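Local structure of pleckstrin homology domain-containing family A member 8 (Homo sapiens, 5KDI) at residues A96-K101 with T198-H203; R102-L107 with P187-Q192; E113-E118 with D181-L186. The protein binds simple glycosphingolipids through its GLTP-fold domain and probably transfers them between membranes. The protein carries 2 engineered substitutions. One frame throughout, in Å; residues are numbered along the deposited sequence.

Contact 1: A96-K101 with T198-H203; sequences ALLWLK and TLYEVH. With 6S8 ((~{Z})-~{N}-[(~{E},2~{S},3~{R})-1-[(2~{R},3~{R},4~{S},5~{R},6~{R})-6-(hydroxymethyl)-3,4,5-tris(oxidanyl)oxan-2-yl]oxy-3-oxidanyl-octadec-4-en-2-yl]octadec-9-enamide), chain C.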
# COMPACT_ATOMS: atom_id res chain seq x y z
N ALA A 96 5.50 11.40 3.94
CA ALA A 96 5.69 9.93 3.82
C ALA A 96 4.33 9.27 3.64
O ALA A 96 4.15 8.41 2.75
CB ALA A 96 6.44 9.34 5.00
N LEU A 97 3.35 9.69 4.44
CA LEU A 97 2.05 9.06 4.38
C LEU A 97 1.30 9.42 3.06
O LEU A 97 0.47 8.65 2.55
CB LEU A 97 1.29 9.42 5.63
CG LEU A 97 -0.11 8.80 5.79
CD1 LEU A 97 -0.04 7.24 5.71
CD2 LEU A 97 -0.73 9.34 7.10
N LEU A 98 1.54 10.65 2.55
CA LEU A 98 1.03 11.04 1.25
C LEU A 98 1.41 10.01 0.19
O LEU A 98 0.57 9.53 -0.61
CB LEU A 98 1.49 12.40 0.85
CG LEU A 98 1.04 12.97 -0.50
CD1 LEU A 98 -0.47 13.14 -0.55
CD2 LEU A 98 1.87 14.21 -0.83
N TRP A 99 2.70 9.71 0.16
CA TRP A 99 3.20 8.76 -0.83
C TRP A 99 2.82 7.30 -0.52
O TRP A 99 2.57 6.50 -1.46
CB TRP A 99 4.70 8.92 -1.03
CG TRP A 99 5.00 10.16 -1.78
CD1 TRP A 99 5.38 11.43 -1.27
CD2 TRP A 99 4.82 10.37 -3.21
NE1 TRP A 99 5.52 12.32 -2.28
CE2 TRP A 99 5.21 11.75 -3.47
CE3 TRP A 99 4.44 9.54 -4.28
CZ2 TRP A 99 5.21 12.26 -4.77
CZ3 TRP A 99 4.46 10.08 -5.55
CH2 TRP A 99 4.84 11.39 -5.79
N LEU A 100 2.70 6.94 0.76
CA LEU A 100 2.15 5.62 1.10
C LEU A 100 0.72 5.46 0.61
O LEU A 100 0.38 4.42 -0.00
CB LEU A 100 2.25 5.27 2.58
CG LEU A 100 3.58 4.92 3.16
CD1 LEU A 100 3.44 4.83 4.68
CD2 LEU A 100 4.00 3.59 2.56
N LYS A 101 -0.13 6.47 0.83
CA LYS A 101 -1.50 6.32 0.41
C LYS A 101 -1.63 6.26 -1.11
O LYS A 101 -2.44 5.52 -1.63
CB LYS A 101 -2.42 7.34 1.09
CG LYS A 101 -2.51 8.72 0.48
CD LYS A 101 -3.63 9.53 1.13
CE LYS A 101 -4.03 10.74 0.29
NZ LYS A 101 -3.48 11.91 1.00
N THR A 198 -9.79 12.29 2.99
CA THR A 198 -10.58 13.39 3.61
C THR A 198 -9.66 14.26 4.51
O THR A 198 -9.70 15.48 4.45
CB THR A 198 -11.78 12.81 4.33
OG1 THR A 198 -12.60 12.16 3.39
CG2 THR A 198 -12.55 13.92 5.06
N LEU A 199 -8.83 13.62 5.34
CA LEU A 199 -7.94 14.31 6.23
C LEU A 199 -7.04 15.25 5.39
O LEU A 199 -6.86 16.42 5.73
CB LEU A 199 -7.13 13.32 7.02
CG LEU A 199 -6.04 13.91 7.93
CD1 LEU A 199 -6.65 14.45 9.22
CD2 LEU A 199 -5.00 12.80 8.26
N TYR A 200 -6.43 14.69 4.34
CA TYR A 200 -5.54 15.50 3.50
C TYR A 200 -6.28 16.65 2.77
O TYR A 200 -5.77 17.76 2.74
CB TYR A 200 -4.73 14.63 2.58
CG TYR A 200 -3.50 14.02 3.25
CD1 TYR A 200 -3.61 13.12 4.31
CD2 TYR A 200 -2.22 14.35 2.84
CE1 TYR A 200 -2.50 12.58 4.92
CE2 TYR A 200 -1.11 13.78 3.41
CZ TYR A 200 -1.23 12.95 4.50
OH TYR A 200 -0.15 12.41 5.11
N GLU A 201 -7.46 16.37 2.23
CA GLU A 201 -8.23 17.38 1.55
C GLU A 201 -8.61 18.51 2.51
O GLU A 201 -8.46 19.68 2.14
CB GLU A 201 -9.44 16.78 0.84
CG GLU A 201 -9.06 15.74 -0.23
CD GLU A 201 -10.18 14.75 -0.57
OE1 GLU A 201 -11.34 14.98 -0.15
OE2 GLU A 201 -9.89 13.71 -1.23
N VAL A 202 -9.16 18.16 3.66
CA VAL A 202 -9.67 19.14 4.59
C VAL A 202 -8.58 20.09 5.13
O VAL A 202 -8.83 21.28 5.33
CB VAL A 202 -10.47 18.50 5.76
CG1 VAL A 202 -10.88 19.54 6.79
CG2 VAL A 202 -11.72 17.84 5.25
N HIS A 203 -7.36 19.58 5.28
CA HIS A 203 -6.27 20.35 5.86
C HIS A 203 -5.35 20.90 4.77
O HIS A 203 -4.31 21.46 5.07
CB HIS A 203 -5.54 19.53 6.85
CG HIS A 203 -6.39 19.18 8.04
ND1 HIS A 203 -6.63 20.05 9.05
CD2 HIS A 203 -7.15 18.05 8.29
CE1 HIS A 203 -7.45 19.47 9.97
NE2 HIS A 203 -7.80 18.25 9.49
C1 6S8 C . 8.20 9.35 -5.16
C2 6S8 C . 7.91 8.11 -5.99
N2 6S8 C . 7.14 7.18 -5.18
C3 6S8 C . 9.24 7.45 -6.44
O3 6S8 C . 9.98 8.46 -7.17
C4 6S8 C . 8.96 6.27 -7.29
C5 6S8 C . 9.37 5.05 -6.92
C6 6S8 C . 9.16 3.78 -7.70
C7 6S8 C . 8.34 3.84 -8.96
C8 6S8 C . 8.76 2.62 -9.72
C9 6S8 C . 7.61 2.18 -10.54
C10 6S8 C . 6.63 1.45 -9.66
C11 6S8 C . 6.50 -0.02 -10.11
C12 6S8 C . 5.14 -0.54 -9.68
C13 6S8 C . 5.14 -1.85 -8.91
C14 6S8 C . 5.34 -3.11 -9.74
C15 6S8 C . 4.55 -4.30 -9.17
C16 6S8 C . 5.28 -5.61 -8.99
C17 6S8 C . 4.71 -6.88 -9.64
C18 6S8 C . 3.38 -7.39 -9.11
C1A 6S8 C . 8.69 9.90 -2.87
O1A 6S8 C . 8.92 9.04 -3.97
C2A 6S8 C . 9.01 9.18 -1.59
O2A 6S8 C . 8.12 8.05 -1.48
C3A 6S8 C . 8.97 10.12 -0.39
O3A 6S8 C . 9.42 9.43 0.76
C4A 6S8 C . 9.82 11.34 -0.67
O4A 6S8 C . 11.21 11.04 -0.58
O5A 6S8 C . 10.05 13.58 -3.68
C5M 6S8 C . 9.43 11.96 -2.00
C6A 6S8 C . 10.28 13.16 -2.32
O6A 6S8 C . 9.59 10.98 -3.03
CAA 6S8 C . 5.96 6.70 -5.55
OAA 6S8 C . 5.34 7.05 -6.56
CAB 6S8 C . 5.38 5.71 -4.59
CAC 6S8 C . 6.04 4.43 -5.18
CAD 6S8 C . 5.01 3.42 -5.44
CAE 6S8 C . 5.34 2.26 -4.55
CAF 6S8 C . 4.25 1.23 -4.83
CAG 6S8 C . 3.68 0.68 -3.51
CAH 6S8 C . 3.39 -0.82 -3.61
CAI 6S8 C . 2.24 -0.98 -4.57
CAJ 6S8 C . 2.15 -1.97 -5.46
CAK 6S8 C . 3.14 -3.08 -5.62
CAL 6S8 C . 2.25 -4.13 -6.30
CAM 6S8 C . 2.75 -5.56 -6.16
CAN 6S8 C . 2.86 -5.93 -4.71
CAO 6S8 C . 2.66 -7.42 -4.56
CAP 6S8 C . 1.23 -7.79 -4.27
CAQ 6S8 C . 1.12 -8.69 -3.08
CAR 6S8 C . -0.13 -8.34 -2.38
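The ammonium group of K101 sits over one face of the Y200 ring, a cation-pi contact that supplies the polar part of an otherwise apolar pairing. K101 NZ lies 3.5 Å from the centroid of the Y200 ring and 28° off its normal, displaced toward the rim beside CG. K101 and L97 each have a second modelled conformer; one is described. With CG between the backbone N and the carbonyl carbon (chi1 83°), the lysine runs along the tyrosine in the opposite sense and bends at its last torsion. NZ also forms a salt bridge with E206, its stronger partner, so the ring contacts a charge already paired.

Two leucines meet the other parts of the tyrosine. L97 CD2 comes to the ring edge, while L97 CB packs 3.4 Å from Y200 OH. L98 approaches obliquely, its CB 3.9 Å from Y200 CE2. The phenolic OH is hydrogen-bonded to T94 O, which ties the tip of the long side chain to the first turn of helix 93-115. Y200 spans a wide gap: the axes of the two short segments stay 12.0 Å apart.

On the other side of 96-101, W99 lays its ring face against 6S8, with C1A of the sugar 3.8 Å above the plane. This tryptophan platform beneath the sugar headgroup is a hallmark of the glycolipid site in the GLTP-fold.

Contact 2: R102-L107 with P187-Q192; sequences RGLKFL and PAMEKQ. With 6S8 ((~{Z})-~{N}-[(~{E},2~{S},3~{R})-1-[(2~{R},3~{R},4~{S},5~{R},6~{R})-6-(hydroxymethyl)-3,4,5-tris(oxidanyl)oxan-2-yl]oxy-3-oxidanyl-octadec-4-en-2-yl]octadec-9-enamide), chain C.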
# COMPACT_ATOMS: atom_id res chain seq x y z
N ARG A 102 -0.75 7.00 -1.81
CA ARG A 102 -0.75 6.96 -3.25
C ARG A 102 -0.36 5.54 -3.73
O ARG A 102 -0.96 5.00 -4.65
CB ARG A 102 0.17 8.04 -3.84
CG ARG A 102 -0.39 9.44 -3.66
CD ARG A 102 0.66 10.49 -4.06
NE ARG A 102 0.10 11.83 -3.95
CZ ARG A 102 0.76 12.93 -4.31
NH1 ARG A 102 2.03 12.80 -4.66
NH2 ARG A 102 0.15 14.13 -4.26
N GLY A 103 0.64 4.99 -3.09
CA GLY A 103 1.05 3.68 -3.45
C GLY A 103 0.00 2.60 -3.14
O GLY A 103 -0.24 1.68 -3.93
N LEU A 104 -0.68 2.77 -2.01
CA LEU A 104 -1.75 1.81 -1.65
C LEU A 104 -2.93 1.93 -2.62
O LEU A 104 -3.59 0.90 -2.91
CB LEU A 104 -2.18 2.03 -0.21
CG LEU A 104 -1.18 1.66 0.90
CD1 LEU A 104 -1.79 2.03 2.24
CD2 LEU A 104 -0.85 0.20 0.86
N LYS A 105 -3.25 3.15 -3.09
CA LYS A 105 -4.36 3.29 -4.07
C LYS A 105 -4.01 2.45 -5.34
O LYS A 105 -4.88 1.79 -5.91
CB LYS A 105 -4.65 4.72 -4.46
CG LYS A 105 -5.24 5.55 -3.36
CD LYS A 105 -6.77 5.60 -3.38
CE LYS A 105 -7.38 6.63 -2.39
NZ LYS A 105 -7.19 7.95 -3.00
N PHE A 106 -2.75 2.50 -5.79
CA PHE A 106 -2.25 1.68 -6.88
C PHE A 106 -2.40 0.17 -6.59
O PHE A 106 -2.99 -0.59 -7.39
CB PHE A 106 -0.83 2.06 -7.27
CG PHE A 106 -0.19 1.11 -8.25
CD1 PHE A 106 -0.64 0.98 -9.54
CD2 PHE A 106 0.83 0.31 -7.85
CE1 PHE A 106 -0.02 0.09 -10.45
CE2 PHE A 106 1.44 -0.56 -8.73
CZ PHE A 106 1.00 -0.69 -10.03
N LEU A 107 -1.93 -0.25 -5.41
CA LEU A 107 -2.05 -1.64 -5.01
C LEU A 107 -3.53 -2.11 -5.02
O LEU A 107 -3.85 -3.19 -5.51
CB LEU A 107 -1.45 -1.79 -3.57
CG LEU A 107 -1.63 -3.18 -2.97
CD1 LEU A 107 -0.89 -4.28 -3.78
CD2 LEU A 107 -1.16 -3.09 -1.52
N PRO A 187 -11.97 -3.72 0.56
CA PRO A 187 -12.85 -2.69 1.13
C PRO A 187 -12.30 -2.12 2.41
O PRO A 187 -12.55 -0.94 2.74
CB PRO A 187 -14.15 -3.39 1.34
CG PRO A 187 -13.86 -4.79 1.31
CD PRO A 187 -12.66 -5.02 0.43
N ALA A 188 -11.57 -2.93 3.18
CA ALA A 188 -10.95 -2.39 4.42
C ALA A 188 -9.92 -1.33 4.05
O ALA A 188 -9.90 -0.26 4.63
CB ALA A 188 -10.28 -3.52 5.24
N MET A 189 -9.08 -1.62 3.07
CA MET A 189 -8.10 -0.65 2.59
C MET A 189 -8.79 0.61 2.07
O MET A 189 -8.41 1.76 2.40
CB MET A 189 -7.16 -1.24 1.53
CG MET A 189 -5.91 -0.41 1.43
SD MET A 189 -5.10 -0.65 -0.17
CE MET A 189 -5.12 -2.40 -0.34
N GLU A 190 -9.84 0.42 1.26
CA GLU A 190 -10.61 1.56 0.69
C GLU A 190 -11.10 2.46 1.84
O GLU A 190 -11.08 3.69 1.71
CB GLU A 190 -11.78 1.05 -0.12
CG GLU A 190 -12.63 2.05 -0.90
CD GLU A 190 -13.81 1.41 -1.71
OE1 GLU A 190 -14.08 0.19 -1.60
OE2 GLU A 190 -14.50 2.15 -2.46
N LYS A 191 -11.65 1.85 2.89
CA LYS A 191 -12.19 2.63 3.99
C LYS A 191 -11.10 3.53 4.62
O LYS A 191 -11.32 4.73 4.88
CB LYS A 191 -12.81 1.71 5.06
CG LYS A 191 -13.31 2.44 6.28
CD LYS A 191 -13.89 1.44 7.27
CE LYS A 191 -14.58 2.16 8.42
NZ LYS A 191 -15.99 2.55 8.15
N GLN A 192 -9.95 2.93 4.88
CA GLN A 192 -8.84 3.66 5.47
C GLN A 192 -8.30 4.73 4.53
O GLN A 192 -8.02 5.87 4.97
CB GLN A 192 -7.77 2.70 5.94
CG GLN A 192 -8.27 1.79 7.05
CD GLN A 192 -7.39 0.64 7.37
OE1 GLN A 192 -6.14 0.77 7.27
NE2 GLN A 192 -8.01 -0.52 7.80
C1 6S8 C . 8.20 9.35 -5.16
C2 6S8 C . 7.91 8.11 -5.99
N2 6S8 C . 7.14 7.18 -5.18
C3 6S8 C . 9.24 7.45 -6.44
O3 6S8 C . 9.98 8.46 -7.17
C4 6S8 C . 8.96 6.27 -7.29
C5 6S8 C . 9.37 5.05 -6.92
C6 6S8 C . 9.16 3.78 -7.70
C7 6S8 C . 8.34 3.84 -8.96
C8 6S8 C . 8.76 2.62 -9.72
C9 6S8 C . 7.61 2.18 -10.54
C10 6S8 C . 6.63 1.45 -9.66
C11 6S8 C . 6.50 -0.02 -10.11
C12 6S8 C . 5.14 -0.54 -9.68
C13 6S8 C . 5.14 -1.85 -8.91
C14 6S8 C . 5.34 -3.11 -9.74
C15 6S8 C . 4.55 -4.30 -9.17
C16 6S8 C . 5.28 -5.61 -8.99
C17 6S8 C . 4.71 -6.88 -9.64
C18 6S8 C . 3.38 -7.39 -9.11
C1A 6S8 C . 8.69 9.90 -2.87
O1A 6S8 C . 8.92 9.04 -3.97
C2A 6S8 C . 9.01 9.18 -1.59
O2A 6S8 C . 8.12 8.05 -1.48
C3A 6S8 C . 8.97 10.12 -0.39
O3A 6S8 C . 9.42 9.43 0.76
C4A 6S8 C . 9.82 11.34 -0.67
O4A 6S8 C . 11.21 11.04 -0.58
O5A 6S8 C . 10.05 13.58 -3.68
C5M 6S8 C . 9.43 11.96 -2.00
C6A 6S8 C . 10.28 13.16 -2.32
O6A 6S8 C . 9.59 10.98 -3.03
CAA 6S8 C . 5.96 6.70 -5.55
OAA 6S8 C . 5.34 7.05 -6.56
CAB 6S8 C . 5.38 5.71 -4.59
CAC 6S8 C . 6.04 4.43 -5.18
CAD 6S8 C . 5.01 3.42 -5.44
CAE 6S8 C . 5.34 2.26 -4.55
CAF 6S8 C . 4.25 1.23 -4.83
CAG 6S8 C . 3.68 0.68 -3.51
CAH 6S8 C . 3.39 -0.82 -3.61
CAI 6S8 C . 2.24 -0.98 -4.57
CAJ 6S8 C . 2.15 -1.97 -5.46
CAK 6S8 C . 3.14 -3.08 -5.62
CAL 6S8 C . 2.25 -4.13 -6.30
CAM 6S8 C . 2.75 -5.56 -6.16
CAN 6S8 C . 2.86 -5.93 -4.71
CAO 6S8 C . 2.66 -7.42 -4.56
CAP 6S8 C . 1.23 -7.79 -4.27
CAQ 6S8 C . 1.12 -8.69 -3.08
CAR 6S8 C . -0.13 -8.34 -2.38
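M189 reaches from its helix to L104 and L107, and van der Waals packing carries the whole of this buried contact. Its sulfur packs on both backbone and side chain of L104, SD lying 3.5 Å from L104 O and 4.0 Å from L104 CB. The methyl beyond it goes further along the opposing helix, where M189 CE touches L107 CD2 at 4.2 Å and the two side chains cross at about a right angle. The methionine stretches out through its first two torsions and bends at the third (chi3 -47°), which turns CE toward L107; a second conformer is modelled, and one is described.

Lipid contacts make up a second group. F106 CD2 is 3.6 Å from 6S8 CAJ, an atom of the cis double bond in the acyl chain, and L107 CB lies 3.9 Å from its partner CAI. G103, without a side chain, lets that chain come up against the backbone, with G103 O 3.7 Å from 6S8 CAI. L107 thus serves both sides, CB and CD1 facing the lipid and CD2 the methionine.

Two charged side chains of 102-107 are held elsewhere, K105 by a salt bridge to D197 and R102 by a cation-pi contact with W99.

Among its neighbours, 102-107 is flanked by helix 24-32, where F27 and C31 meet L104, and by helix 121-131, whose L125, A128 and Y129 pack on F106.

Contact 3: E113-E118 with D181-L186; sequences EVKNGE and DLSLYL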
# COMPACT_ATOMS: atom_id res chain seq x y z
N GLU A 113 -8.36 -5.51 -10.09
CA GLU A 113 -8.35 -6.12 -11.42
C GLU A 113 -8.18 -7.64 -11.31
O GLU A 113 -8.88 -8.40 -11.97
CB GLU A 113 -7.20 -5.56 -12.28
CG GLU A 113 -7.41 -4.18 -12.78
CD GLU A 113 -7.91 -4.09 -14.22
OE1 GLU A 113 -7.78 -5.05 -15.05
OE2 GLU A 113 -8.47 -3.05 -14.50
N VAL A 114 -7.18 -8.06 -10.54
CA VAL A 114 -6.95 -9.50 -10.28
C VAL A 114 -8.16 -10.21 -9.68
O VAL A 114 -8.54 -11.28 -10.15
CB VAL A 114 -5.69 -9.78 -9.43
CG1 VAL A 114 -5.59 -11.30 -9.20
CG2 VAL A 114 -4.44 -9.22 -10.16
N LYS A 115 -8.76 -9.61 -8.67
CA LYS A 115 -9.94 -10.19 -8.02
C LYS A 115 -11.11 -10.35 -8.98
O LYS A 115 -11.89 -11.28 -8.84
CB LYS A 115 -10.39 -9.32 -6.86
CG LYS A 115 -11.57 -9.88 -6.08
CD LYS A 115 -12.15 -8.95 -5.07
CE LYS A 115 -13.53 -9.41 -4.58
NZ LYS A 115 -13.86 -10.85 -4.76
N ASN A 116 -11.25 -9.42 -9.93
CA ASN A 116 -12.35 -9.40 -10.88
C ASN A 116 -12.04 -10.27 -12.12
O ASN A 116 -12.77 -10.32 -13.10
CB ASN A 116 -12.70 -7.94 -11.30
CG ASN A 116 -13.30 -7.09 -10.19
OD1 ASN A 116 -13.83 -7.58 -9.17
ND2 ASN A 116 -13.21 -5.74 -10.40
N GLY A 117 -10.93 -11.00 -12.05
CA GLY A 117 -10.63 -12.06 -12.98
C GLY A 117 -9.61 -11.76 -14.05
O GLY A 117 -9.51 -12.52 -15.00
N GLU A 118 -8.85 -10.68 -13.91
CA GLU A 118 -7.77 -10.38 -14.88
C GLU A 118 -6.58 -11.29 -14.63
O GLU A 118 -6.04 -11.35 -13.50
CB GLU A 118 -7.33 -8.94 -14.81
CG GLU A 118 -6.24 -8.58 -15.79
CD GLU A 118 -6.65 -8.76 -17.26
OE1 GLU A 118 -7.55 -8.06 -17.71
OE2 GLU A 118 -6.03 -9.58 -17.97
N ASP A 181 -10.40 -13.64 0.82
CA ASP A 181 -9.49 -12.75 1.51
C ASP A 181 -9.43 -11.36 0.90
O ASP A 181 -9.37 -10.35 1.63
CB ASP A 181 -8.10 -13.38 1.57
CG ASP A 181 -8.04 -14.58 2.49
OD1 ASP A 181 -9.01 -14.79 3.28
OD2 ASP A 181 -7.00 -15.30 2.42
N LEU A 182 -9.39 -11.28 -0.44
CA LEU A 182 -9.43 -9.98 -1.12
C LEU A 182 -10.72 -9.24 -0.94
O LEU A 182 -10.73 -7.99 -0.88
CB LEU A 182 -9.09 -10.10 -2.61
CG LEU A 182 -7.62 -10.38 -2.95
CD1 LEU A 182 -7.44 -10.68 -4.43
CD2 LEU A 182 -6.71 -9.29 -2.36
N SER A 183 -11.82 -9.98 -0.79
CA SER A 183 -13.13 -9.34 -0.53
C SER A 183 -13.24 -8.67 0.83
O SER A 183 -14.14 -7.84 1.04
CB SER A 183 -14.24 -10.38 -0.68
OG SER A 183 -14.39 -10.74 -2.00
N LEU A 184 -12.31 -8.98 1.75
CA LEU A 184 -12.16 -8.24 3.00
C LEU A 184 -11.02 -7.19 2.90
O LEU A 184 -11.20 -6.06 3.34
CB LEU A 184 -11.80 -9.24 4.13
CG LEU A 184 -12.93 -10.15 4.56
CD1 LEU A 184 -12.33 -11.28 5.39
CD2 LEU A 184 -13.97 -9.31 5.32
N TYR A 185 -9.89 -7.61 2.34
CA TYR A 185 -8.68 -6.78 2.26
C TYR A 185 -8.93 -5.45 1.54
O TYR A 185 -8.60 -4.36 2.02
CB TYR A 185 -7.58 -7.57 1.57
CG TYR A 185 -6.19 -6.99 1.54
CD1 TYR A 185 -5.28 -7.22 2.58
CD2 TYR A 185 -5.75 -6.27 0.46
CE1 TYR A 185 -3.96 -6.77 2.48
CE2 TYR A 185 -4.47 -5.84 0.35
CZ TYR A 185 -3.59 -6.05 1.37
OH TYR A 185 -2.29 -5.62 1.18
N LEU A 186 -9.57 -5.54 0.39
CA LEU A 186 -9.78 -4.38 -0.46
C LEU A 186 -10.75 -3.33 0.11
O LEU A 186 -10.40 -2.18 0.18
CB LEU A 186 -10.07 -4.79 -1.88
CG LEU A 186 -9.01 -5.64 -2.57
CD1 LEU A 186 -9.56 -6.15 -3.89
CD2 LEU A 186 -7.67 -4.91 -2.78
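K115 and L182 bring the two backbones together, their CA atoms 6.9 Å apart, where one helix of the all-helical GLTP-fold ends beside a helix that runs on. A Schellman motif closes the first: G117, at positive phi (103°), is its C-prime residue, E118 N bonds back to E113 O, and G117 N to V114 O. The segment 181-186 is helical throughout.

K115 dominates the side-chain contact from this last turn. Extended from its first torsion, with CG anti to the backbone N (chi1 -177°), it passes alongside two leucines that run in the opposite sense. Its CB lies 4.1 Å from L182 CD1. Further out, K115 CD meets L186 CD1 at 4.0 Å, so the aliphatic stem gives the leucines an apolar cover while the charge travels past them.

At its end the chain bends, the last torsion nearly eclipsed (chi4 21°), and the ammonium group swings to S183. Q179, one turn earlier on the same helix, grips both partners: its OE1 accepts a bond from K115 NZ, and its backbone O holds the S183 hydroxyl, leaving that oxygen to act as acceptor for the lysine. S183 has a second modelled conformer; one is described. K115 NZ donates to S183 OG over 2.8 Å, an oblique bond, since K115 CE lies only 3.0 Å from the same oxygen.

Overall arrangement
The three contacts illustrate how one pair of helices can be joined at several levels. All use helix 93-115 and helix 172-202, and along the chain each lies nested within the loop closed by the one before. Centres of contacts 1 and 2 are 12 Å apart, as are those of contacts 2 and 3, while contacts 1 and 3 stand 24 Å apart. Contacts 2 and 3 touch directly, L107 CD2 lying 3.9 Å from Y185 OH. Together they follow the bound glycolipid: contact 1 beside its sugar and amide, contact 2 along the acyl chain, with F106 also reaching the sphingoid chain, and contact 3 beyond direct touch, the L182 side chain about 7 Å from 6S8.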